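Local atomic coordinates of cellulase (Bacteroides salanitronis, PDB entry 6WQY), a protein that probably cleaves internal beta-1,4-glycosidic bonds of cellulose and related plant polysaccharides through its family 5 glycoside hydrolase domain, the part modelled here. Residues N165-A171 with T216-P222; M247-Y253 with P304-M310; T259-N264 with T354-A358. All blocks are in the same frame, centred on the assembly; numbering follows the deposited sequence.

Contact 1 (N165-A171 with T216-P222); sequences NFLVFEA and TRYLGVP
R217 lays its aliphatic arm across the face of the F169 ring: CD of R217 sits 3.6 Å from the centroid of that ring and 9° off its normal, a CH-pi contact, and NE of R217 follows over the same face, 3.5 Å from CZ of F169. The conformation explains the fit. CG stands anti to the backbone nitrogen (chi1 -172°), and a turn at chi3 swings the guanidinium back toward the strand, tilted against the ring rather than flat upon it. NH1 of R217 then donates to L167 O at 3.0 Å, an almost straight bond lying near the guanidinium plane; K163 O, G164 O and N214 OD1 bind the same group from outside the two segments, so its rotation is fixed. Were R217 cut back to an alanine, one face of F169 would probably lose its cover and L167 O its guanidinium donor. That carbonyl also accepts a hydrogen bond from a water, which donates to N165 O as well, accepts from Y218 N and so spans the point where the strands have not paired.

At the start of the segments, ND2 of N165 donates to T216 O at 3.2 Å, approaching from above the carbonyl plane, while the amide stands steeply to the Y218 ring. A second water joins OD1 of N165 to OG1 of T216. Beyond it the backbones pair: G220 N to F169 O (2.8 Å) and A171 N to G220 O (2.9 Å). CD2 of L219 packs against CB of F169 at 3.9 Å, on the ring's side of the sheet. With strand axes 4.5 Å apart and 23° from parallel, this is the pairing of the fourth and fifth strands of a TIM barrel, the (beta/alpha)8 fold of family 5 glycoside hydrolases.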
loop_
_atom_site.group_PDB
_atom_site.type_symbol
_atom_site.label_atom_id
_atom_site.label_comp_id
_atom_site.label_asym_id
_atom_site.label_seq_id
_atom_site.Cartn_x
_atom_site.Cartn_y
_atom_site.Cartn_z
ATOM N N ASN A 165 15.562 3.514 -8.714
ATOM C CA ASN A 165 14.594 2.476 -8.398
ATOM C C ASN A 165 14.300 2.345 -6.907
ATOM O O ASN A 165 13.528 1.447 -6.531
ATOM C CB ASN A 165 14.993 1.140 -9.024
ATOM C CG ASN A 165 14.554 1.030 -10.483
ATOM O OD1 ASN A 165 13.893 1.931 -11.024
ATOM N ND2 ASN A 165 14.881 -0.092 -11.116
ATOM N N PHE A 166 14.784 3.257 -6.055
ATOM C CA PHE A 166 14.210 3.358 -4.715
ATOM C C PHE A 166 12.732 3.717 -4.792
ATOM O O PHE A 166 11.980 3.430 -3.851
ATOM C CB PHE A 166 14.954 4.380 -3.835
ATOM C CG PHE A 166 14.532 5.811 -4.042
ATOM C CD1 PHE A 166 15.081 6.582 -5.050
ATOM C CD2 PHE A 166 13.564 6.388 -3.226
ATOM C CE1 PHE A 166 14.681 7.882 -5.256
ATOM C CE2 PHE A 166 13.155 7.684 -3.437
ATOM C CZ PHE A 166 13.718 8.439 -4.457
ATOM N N LEU A 167 12.312 4.389 -5.874
ATOM C CA LEU A 167 10.968 4.939 -5.997
ATOM C C LEU A 167 10.117 4.036 -6.873
ATOM O O LEU A 167 10.467 3.744 -8.027
ATOM C CB LEU A 167 11.033 6.348 -6.570
ATOM C CG LEU A 167 9.677 7.032 -6.771
ATOM C CD1 LEU A 167 8.896 7.195 -5.471
ATOM C CD2 LEU A 167 9.906 8.402 -7.426
ATOM N N VAL A 168 8.986 3.619 -6.301
ATOM C CA VAL A 168 7.980 2.765 -6.925
ATOM C C VAL A 168 6.717 3.587 -7.150
ATOM O O VAL A 168 6.338 4.396 -6.297
ATOM C CB VAL A 168 7.664 1.594 -5.970
ATOM C CG1 VAL A 168 6.502 0.737 -6.463
ATOM C CG2 VAL A 168 8.892 0.741 -5.720
ATOM N N PHE A 169 6.052 3.366 -8.288
ATOM C CA PHE A 169 4.721 3.926 -8.523
ATOM C C PHE A 169 3.688 2.803 -8.382
ATOM O O PHE A 169 3.851 1.750 -9.007
ATOM C CB PHE A 169 4.585 4.498 -9.945
ATOM C CG PHE A 169 5.583 5.576 -10.317
ATOM C CD1 PHE A 169 6.217 6.387 -9.387
ATOM C CD2 PHE A 169 5.856 5.767 -11.663
ATOM C CE1 PHE A 169 7.114 7.364 -9.800
ATOM C CE2 PHE A 169 6.749 6.736 -12.077
ATOM C CZ PHE A 169 7.377 7.542 -11.149
ATOM N N GLU A 170 2.622 3.050 -7.613
ATOM C CA GLU A 170 1.499 2.128 -7.432
ATOM C C GLU A 170 0.269 2.761 -8.079
ATOM O O GLU A 170 -0.107 3.877 -7.734
ATOM C CB GLU A 170 1.281 1.899 -5.938
ATOM C CG GLU A 170 0.048 1.103 -5.585
ATOM C CD GLU A 170 -0.181 1.089 -4.089
ATOM O OE1 GLU A 170 0.599 0.392 -3.363
ATOM O OE2 GLU A 170 -1.101 1.787 -3.619
ATOM N N ALA A 171 -0.360 2.041 -9.012
ATOM C CA ALA A 171 -1.315 2.641 -9.941
ATOM C C ALA A 171 -2.453 3.353 -9.233
ATOM O O ALA A 171 -2.878 4.435 -9.662
ATOM C CB ALA A 171 -1.901 1.532 -10.805
ATOM N N THR A 216 12.241 1.130 -16.575
ATOM C CA THR A 216 12.681 -0.017 -15.791
ATOM C C THR A 216 12.322 0.104 -14.312
ATOM O O THR A 216 12.815 -0.689 -13.501
ATOM C CB THR A 216 14.195 -0.241 -15.956
ATOM O OG1 THR A 216 14.896 0.990 -15.751
ATOM C CG2 THR A 216 14.516 -0.751 -17.356
ATOM N N ARG A 217 11.486 1.068 -13.952
ATOM C CA ARG A 217 11.055 1.263 -12.572
ATOM C C ARG A 217 10.118 0.139 -12.143
ATOM O O ARG A 217 9.315 -0.355 -12.932
ATOM C CB ARG A 217 10.310 2.600 -12.478
ATOM C CG ARG A 217 9.964 3.027 -11.058
ATOM C CD ARG A 217 9.323 4.401 -10.984
ATOM N NE ARG A 217 10.093 5.425 -11.662
ATOM C CZ ARG A 217 11.251 5.915 -11.232
ATOM N NH1 ARG A 217 11.776 5.498 -10.089
ATOM N NH2 ARG A 217 11.890 6.827 -11.961
ATOM N N TYR A 218 10.207 -0.266 -10.863
ATOM C CA TYR A 218 9.232 -1.205 -10.313
ATOM C C TYR A 218 7.907 -0.487 -10.089
ATOM O O TYR A 218 7.868 0.643 -9.580
ATOM C CB TYR A 218 9.718 -1.809 -8.990
ATOM C CG TYR A 218 10.945 -2.685 -9.118
ATOM C CD1 TYR A 218 12.199 -2.131 -9.227
ATOM C CD2 TYR A 218 10.840 -4.075 -9.146
ATOM C CE1 TYR A 218 13.327 -2.925 -9.347
ATOM C CE2 TYR A 218 11.959 -4.874 -9.280
ATOM C CZ TYR A 218 13.202 -4.298 -9.368
ATOM O OH TYR A 218 14.336 -5.066 -9.499
ATOM N N LEU A 219 6.823 -1.145 -10.487
ATOM C CA LEU A 219 5.482 -0.601 -10.375
ATOM C C LEU A 219 4.595 -1.577 -9.614
ATOM O O LEU A 219 4.752 -2.800 -9.731
ATOM C CB LEU A 219 4.862 -0.359 -11.752
ATOM C CG LEU A 219 5.732 0.391 -12.758
ATOM C CD1 LEU A 219 5.006 0.495 -14.094
ATOM C CD2 LEU A 219 6.130 1.767 -12.259
ATOM N N GLY A 220 3.647 -1.031 -8.847
ATOM C CA GLY A 220 2.642 -1.826 -8.155
ATOM C C GLY A 220 1.292 -1.700 -8.844
ATOM O O GLY A 220 0.899 -0.609 -9.250
ATOM N N VAL A 221 0.592 -2.825 -8.955
ATOM C CA VAL A 221 -0.725 -2.888 -9.586
ATOM C C VAL A 221 -1.652 -3.728 -8.718
ATOM O O VAL A 221 -1.295 -4.859 -8.359
ATOM C CB VAL A 221 -0.640 -3.418 -11.032
ATOM C CG1 VAL A 221 -0.129 -2.323 -11.958
ATOM C CG2 VAL A 221 0.250 -4.655 -11.127
ATOM N N PRO A 222 -2.845 -3.221 -8.366
ATOM C CA PRO A 222 -3.712 -3.963 -7.452
ATOM C C PRO A 222 -4.776 -4.799 -8.142
ATOM O O PRO A 222 -5.154 -4.573 -9.296
ATOM C CB PRO A 222 -4.379 -2.843 -6.640
ATOM C CG PRO A 222 -4.556 -1.741 -7.666
ATOM C CD PRO A 222 -3.273 -1.813 -8.501
HETATM O O HOH W 1 11.433 1.124 -8.489
HETATM O O HOH W 2 14.712 2.452 -13.511
#

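Contact 2 (M247-Y253 with P304-M310); sequences MVAVHFY and PAYIGEM
Five backbone hydrogen bonds hold M247-Y253 to P304-M310, alternating in direction at first as parallel strands do: V248 N gives to P304 O, Y306 N to V248 O, V250 N to Y306 O and G308 N to V250 O, the last the shortest at 2.8 Å. F252 N then gives to E309 O, beyond G308.

The polar side-chain contacts gather at E309. OH of Y253 donates to OE1 of E309 at 2.7 Å, reaching that oxygen on its anti side, 24° out of the carboxylate plane. Against H251 the same side chain makes a CH-pi contact through CG (3.7 Å from the imidazole centroid, over its face), and its carboxylate stacks 22° from the ring plane. Outside the segments, R76 forms a salt bridge with OE2 of E309, and ND1 of H251 bonds to E174, so both flat groups are held against turning.

Apolar contacts fall on both sides of the sheet. Y306, with CG between its backbone nitrogen and carbonyl carbon (chi1 65°), turns one face of its ring to A249, whose CB is 3.5 Å from CZ of Y306; CB of M247 meets the edge of that ring at CD1. On the other side CG2 of V250 touches CG1 of I307 at 4.2 Å, and V248 packs on A305.

These are the sixth and seventh barrel strands. V248 and V250 lean on helices 228-234 and 284-299, A305 and I307 on helix 284-299, and helix 318-337 covers M310, while A249, H251, Y306 and E309 lie on the barrel's inner side.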
loop_
_atom_site.group_PDB
_atom_site.type_symbol
_atom_site.label_atom_id
_atom_site.label_comp_id
_atom_site.label_asym_id
_atom_site.label_seq_id
_atom_site.Cartn_x
_atom_site.Cartn_y
_atom_site.Cartn_z
ATOM N N MET A 247 4.595 -5.576 -9.692
ATOM C CA MET A 247 4.346 -6.251 -8.422
ATOM C C MET A 247 2.863 -6.168 -8.090
ATOM O O MET A 247 2.268 -5.089 -8.196
ATOM C CB MET A 247 5.159 -5.605 -7.283
ATOM C CG MET A 247 6.626 -5.358 -7.613
ATOM S SD MET A 247 7.597 -4.720 -6.255
ATOM C CE MET A 247 6.849 -3.111 -6.035
ATOM N N VAL A 248 2.271 -7.290 -7.699
ATOM C CA VAL A 248 0.856 -7.327 -7.332
ATOM C C VAL A 248 0.690 -6.782 -5.921
ATOM O O VAL A 248 1.304 -7.280 -4.973
ATOM C CB VAL A 248 0.314 -8.756 -7.414
ATOM C CG1 VAL A 248 -1.177 -8.793 -7.129
ATOM C CG2 VAL A 248 0.617 -9.374 -8.782
ATOM N N ALA A 249 -0.163 -5.779 -5.771
ATOM C CA ALA A 249 -0.435 -5.162 -4.480
ATOM C C ALA A 249 -1.708 -5.737 -3.877
ATOM O O ALA A 249 -2.746 -5.739 -4.532
ATOM C CB ALA A 249 -0.613 -3.650 -4.657
ATOM N N VAL A 250 -1.632 -6.198 -2.613
ATOM C CA VAL A 250 -2.807 -6.594 -1.843
ATOM C C VAL A 250 -2.753 -5.900 -0.487
ATOM O O VAL A 250 -1.700 -5.462 -0.032
ATOM C CB VAL A 250 -2.936 -8.120 -1.668
ATOM C CG1 VAL A 250 -3.136 -8.798 -3.013
ATOM C CG2 VAL A 250 -1.754 -8.697 -0.930
ATOM N N HIS A 251 -3.904 -5.833 0.177
ATOM C CA HIS A 251 -3.982 -5.355 1.556
ATOM C C HIS A 251 -4.499 -6.489 2.427
ATOM O O HIS A 251 -5.271 -7.338 1.965
ATOM C CB HIS A 251 -4.896 -4.125 1.688
ATOM C CG HIS A 251 -4.387 -2.923 0.949
ATOM N ND1 HIS A 251 -5.096 -1.748 0.833
ATOM C CD2 HIS A 251 -3.221 -2.713 0.300
ATOM C CE1 HIS A 251 -4.389 -0.867 0.138
ATOM N NE2 HIS A 251 -3.244 -1.425 -0.203
ATOM N N PHE A 252 -4.073 -6.511 3.694
ATOM C CA PHE A 252 -4.413 -7.621 4.575
ATOM C C PHE A 252 -4.602 -7.122 5.997
ATOM O O PHE A 252 -3.618 -6.823 6.680
ATOM C CB PHE A 252 -3.343 -8.714 4.552
ATOM C CG PHE A 252 -3.683 -9.898 5.411
ATOM C CD1 PHE A 252 -4.556 -10.875 4.951
ATOM C CD2 PHE A 252 -3.149 -10.036 6.684
ATOM C CE1 PHE A 252 -4.870 -11.966 5.735
ATOM C CE2 PHE A 252 -3.465 -11.124 7.468
ATOM C CZ PHE A 252 -4.325 -12.084 6.994
ATOM N N TYR A 253 -5.851 -7.097 6.442
ATOM C CA TYR A 253 -6.208 -6.699 7.796
ATOM C C TYR A 253 -6.983 -7.796 8.521
ATOM O O TYR A 253 -7.535 -7.555 9.608
ATOM C CB TYR A 253 -7.047 -5.433 7.775
ATOM C CG TYR A 253 -6.340 -4.166 7.347
ATOM C CD1 TYR A 253 -5.503 -3.506 8.234
ATOM C CD2 TYR A 253 -6.550 -3.606 6.092
ATOM C CE1 TYR A 253 -4.903 -2.312 7.893
ATOM C CE2 TYR A 253 -5.934 -2.418 5.736
ATOM C CZ TYR A 253 -5.118 -1.767 6.643
ATOM O OH TYR A 253 -4.548 -0.544 6.389
ATOM N N PRO A 304 6.237 -11.023 -8.462
ATOM C CA PRO A 304 6.352 -10.455 -7.110
ATOM C C PRO A 304 5.032 -9.875 -6.639
ATOM O O PRO A 304 4.164 -9.514 -7.434
ATOM C CB PRO A 304 7.422 -9.363 -7.261
ATOM C CG PRO A 304 7.396 -8.994 -8.700
ATOM C CD PRO A 304 6.907 -10.185 -9.475
ATOM N N ALA A 305 4.906 -9.769 -5.316
ATOM C CA ALA A 305 3.708 -9.223 -4.699
ATOM C C ALA A 305 4.080 -8.606 -3.365
ATOM O O ALA A 305 5.036 -9.033 -2.715
ATOM C CB ALA A 305 2.651 -10.313 -4.493
ATOM N N TYR A 306 3.288 -7.619 -2.933
ATOM C CA TYR A 306 3.538 -6.972 -1.657
ATOM C C TYR A 306 2.227 -6.695 -0.945
ATOM O O TYR A 306 1.167 -6.587 -1.553
ATOM C CB TYR A 306 4.359 -5.685 -1.781
ATOM C CG TYR A 306 3.710 -4.538 -2.543
ATOM C CD1 TYR A 306 3.682 -4.529 -3.925
ATOM C CD2 TYR A 306 3.158 -3.449 -1.877
ATOM C CE1 TYR A 306 3.118 -3.478 -4.629
ATOM C CE2 TYR A 306 2.593 -2.393 -2.568
ATOM C CZ TYR A 306 2.576 -2.401 -3.954
ATOM O OH TYR A 306 2.049 -1.366 -4.687
ATOM N N ILE A 307 2.321 -6.598 0.376
ATOM C CA ILE A 307 1.179 -6.306 1.242
ATOM C C ILE A 307 1.282 -4.815 1.551
ATOM O O ILE A 307 2.002 -4.382 2.458
ATOM C CB ILE A 307 1.185 -7.184 2.491
ATOM C CG1 ILE A 307 1.064 -8.668 2.120
ATOM C CG2 ILE A 307 0.065 -6.774 3.428
ATOM C CD1 ILE A 307 1.556 -9.595 3.181
ATOM N N GLY A 308 0.585 -4.011 0.755
ATOM C CA GLY A 308 0.702 -2.569 0.832
ATOM C C GLY A 308 0.137 -1.962 2.098
ATOM O O GLY A 308 0.510 -0.834 2.440
ATOM N N GLU A 309 -0.776 -2.669 2.776
ATOM C CA GLU A 309 -1.293 -2.253 4.070
ATOM C C GLU A 309 -1.590 -3.500 4.901
ATOM O O GLU A 309 -2.180 -4.462 4.391
ATOM C CB GLU A 309 -2.582 -1.438 3.961
ATOM C CG GLU A 309 -2.461 -0.157 3.184
ATOM C CD GLU A 309 -3.757 0.641 3.089
ATOM O OE1 GLU A 309 -4.696 0.381 3.886
ATOM O OE2 GLU A 309 -3.818 1.551 2.209
ATOM N N MET A 310 -1.227 -3.439 6.184
ATOM C CA MET A 310 -1.533 -4.438 7.208
ATOM C C MET A 310 -1.376 -3.709 8.543
ATOM O O MET A 310 -0.902 -2.568 8.581
ATOM C CB MET A 310 -0.634 -5.680 7.090
ATOM C CG MET A 310 0.852 -5.403 7.001
ATOM S SD MET A 310 1.671 -4.948 8.545
ATOM C CE MET A 310 1.519 -6.463 9.506
#

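Contact 3 (T259-N264 with T354-A358); sequences TENADN and TQSWA
N261 and T354 form the close part of this meeting of two loops. ND2 of N261 donates to T354 O at 3.0 Å, with the hydrogen pointing nearly straight at the oxygen (173°) and the oxygen lying in the amide plane. The second partner of ND2 is OD1 of N264, also at 3.0 Å, so two acceptors hold the amide and leave little freedom for it to flip. N261 leaves the helical path after helix 256-259 with positive phi, and CG anti to the nitrogen (chi1 -166°) carries the amide toward T354. A type I turn from N261 to N264, closed by N264 N on N261 O, brings OD1 of N264 to the same nitrogen.

The buried indole of W357 makes the second close contact, with the partly exposed E260. CZ2 at its rim comes 3.8 Å from CG of E260, and the carboxylate lies off the ring's edge, not over a face, with its plane 70° from the indole's. CH2 of W357 approaches T259 O. W345 of strand 342-346 meets this indole edge-to-face and links it to the barrel.

Elsewhere the seam is looser and wetter. One water joins OE2 of E260 to NE1 of W357, at 2.9 and 3.1 Å, with a weak third bond to Q355 O; another takes up N261 O and OG1 of T354, 2.7 Å from each.

One straight hydrogen bond from a side-chain amide, two bridging waters and an aromatic rim, with no salt bridge across, imply a join between loops that is specific in direction but thinly covered and partly mediated by solvent.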
loop_
_atom_site.group_PDB
_atom_site.type_symbol
_atom_site.label_atom_id
_atom_site.label_comp_id
_atom_site.label_asym_id
_atom_site.label_seq_id
_atom_site.Cartn_x
_atom_site.Cartn_y
_atom_site.Cartn_z
ATOM N N THR A 259 -8.408 -6.191 14.149
ATOM C CA THR A 259 -7.255 -5.334 13.901
ATOM C C THR A 259 -7.595 -3.855 14.004
ATOM O O THR A 259 -6.728 -3.070 14.397
ATOM C CB THR A 259 -6.603 -5.665 12.558
ATOM O OG1 THR A 259 -7.584 -5.522 11.528
ATOM C CG2 THR A 259 -6.027 -7.070 12.553
ATOM N N GLU A 260 -8.816 -3.444 13.660
ATOM C CA GLU A 260 -9.213 -2.055 13.829
ATOM C C GLU A 260 -10.073 -1.833 15.073
ATOM O O GLU A 260 -10.281 -0.683 15.468
ATOM C CB GLU A 260 -9.934 -1.527 12.583
ATOM C CG GLU A 260 -10.164 -0.025 12.634
ATOM C CD GLU A 260 -10.376 0.600 11.277
ATOM O OE1 GLU A 260 -11.080 -0.004 10.461
ATOM O OE2 GLU A 260 -9.831 1.697 11.029
ATOM N N ASN A 261 -10.577 -2.892 15.693
ATOM C CA ASN A 261 -11.229 -2.800 17.004
ATOM C C ASN A 261 -12.466 -1.902 16.979
ATOM O O ASN A 261 -12.704 -1.130 17.910
ATOM C CB ASN A 261 -10.242 -2.327 18.077
ATOM C CG ASN A 261 -10.762 -2.531 19.490
ATOM O OD1 ASN A 261 -11.443 -3.513 19.775
ATOM N ND2 ASN A 261 -10.440 -1.595 20.384
ATOM N N ALA A 262 -13.281 -2.018 15.928
ATOM C CA ALA A 262 -14.384 -1.078 15.726
ATOM C C ALA A 262 -15.306 -1.005 16.940
ATOM O O ALA A 262 -15.514 0.071 17.512
ATOM C CB ALA A 262 -15.175 -1.451 14.467
ATOM N N ASP A 263 -15.886 -2.134 17.336
ATOM C CA ASP A 263 -16.875 -2.148 18.411
ATOM C C ASP A 263 -16.259 -2.385 19.788
ATOM O O ASP A 263 -16.999 -2.620 20.749
ATOM C CB ASP A 263 -17.965 -3.184 18.130
ATOM C CG ASP A 263 -19.306 -2.804 18.748
ATOM O OD1 ASP A 263 -19.557 -1.593 18.944
ATOM O OD2 ASP A 263 -20.105 -3.716 19.045
ATOM N N ASN A 264 -14.933 -2.317 19.898
ATOM C CA ASN A 264 -14.215 -2.425 21.170
ATOM C C ASN A 264 -14.671 -3.633 21.988
ATOM O O ASN A 264 -14.895 -3.546 23.198
ATOM C CB ASN A 264 -14.319 -1.128 21.983
ATOM C CG ASN A 264 -13.227 -1.008 23.028
ATOM O OD1 ASN A 264 -12.097 -1.446 22.821
ATOM N ND2 ASN A 264 -13.567 -0.418 24.171
ATOM N N THR A 354 -8.969 4.027 21.468
ATOM C CA THR A 354 -9.023 2.581 21.320
ATOM C C THR A 354 -8.809 2.117 19.889
ATOM O O THR A 354 -8.946 0.920 19.612
ATOM C CB THR A 354 -10.361 2.049 21.846
ATOM O OG1 THR A 354 -11.436 2.608 21.078
ATOM C CG2 THR A 354 -10.545 2.401 23.316
ATOM N N GLN A 355 -8.486 3.028 18.970
ATOM C CA GLN A 355 -8.300 2.658 17.572
ATOM C C GLN A 355 -7.080 3.356 16.993
ATOM O O GLN A 355 -7.111 3.848 15.856
ATOM C CB GLN A 355 -9.545 2.972 16.742
ATOM C CG GLN A 355 -10.789 2.204 17.159
ATOM C CD GLN A 355 -11.928 2.381 16.171
ATOM O OE1 GLN A 355 -12.167 1.524 15.319
ATOM N NE2 GLN A 355 -12.632 3.502 16.276
ATOM N N SER A 356 -5.995 3.428 17.760
ATOM C CA SER A 356 -4.804 4.144 17.330
ATOM C C SER A 356 -3.825 3.201 16.639
ATOM O O SER A 356 -3.366 2.214 17.234
ATOM C CB SER A 356 -4.098 4.834 18.490
ATOM O OG SER A 356 -2.905 5.444 18.012
ATOM N N TRP A 357 -3.490 3.534 15.395
ATOM C CA TRP A 357 -2.479 2.837 14.623
ATOM C C TRP A 357 -1.099 3.456 14.783
ATOM O O TRP A 357 -0.125 2.921 14.258
ATOM C CB TRP A 357 -2.819 2.914 13.124
ATOM C CG TRP A 357 -4.167 2.427 12.721
ATOM C CD1 TRP A 357 -5.324 3.145 12.693
ATOM C CD2 TRP A 357 -4.503 1.116 12.241
ATOM N NE1 TRP A 357 -6.356 2.365 12.243
ATOM C CE2 TRP A 357 -5.882 1.116 11.951
ATOM C CE3 TRP A 357 -3.776 -0.053 12.024
ATOM C CZ2 TRP A 357 -6.549 0.002 11.470
ATOM C CZ3 TRP A 357 -4.445 -1.160 11.529
ATOM C CH2 TRP A 357 -5.817 -1.126 11.268
ATOM N N ALA A 358 -0.986 4.588 15.476
ATOM C CA ALA A 358 0.235 5.380 15.407
ATOM C C ALA A 358 1.400 4.708 16.124
ATOM O O ALA A 358 1.274 4.287 17.284
ATOM C CB ALA A 358 -0.013 6.746 16.053
HETATM O O HOH W 3 -9.070 3.701 12.966
HETATM O O HOH W 4 -13.044 1.044 19.490
#

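Overall arrangement
Contacts 1 and 2 belong to the barrel core and contact 3 to its outer loops. The first two share one sheet through neighbouring strands 219-222 and 246-251: L219 O to M247 N (2.8 Å) and E170 OE1 to Y306 OH (2.6 Å) are probable hydrogen bonds. Contact 3 joins the loops that follow the sixth and eighth strands, its centre about 30 Å from that of contact 1; it touches contact 2 through a probable hydrogen bond, T259 OG1 to Y253 O (2.8 Å), and through CH2 of W357 packed on CE1 of Y253. Contact 2 has five backbone hydrogen bonds, contact 1 two plus side-chain and water bonds, and contact 3 none, relying on a side-chain hydrogen bond and two waters.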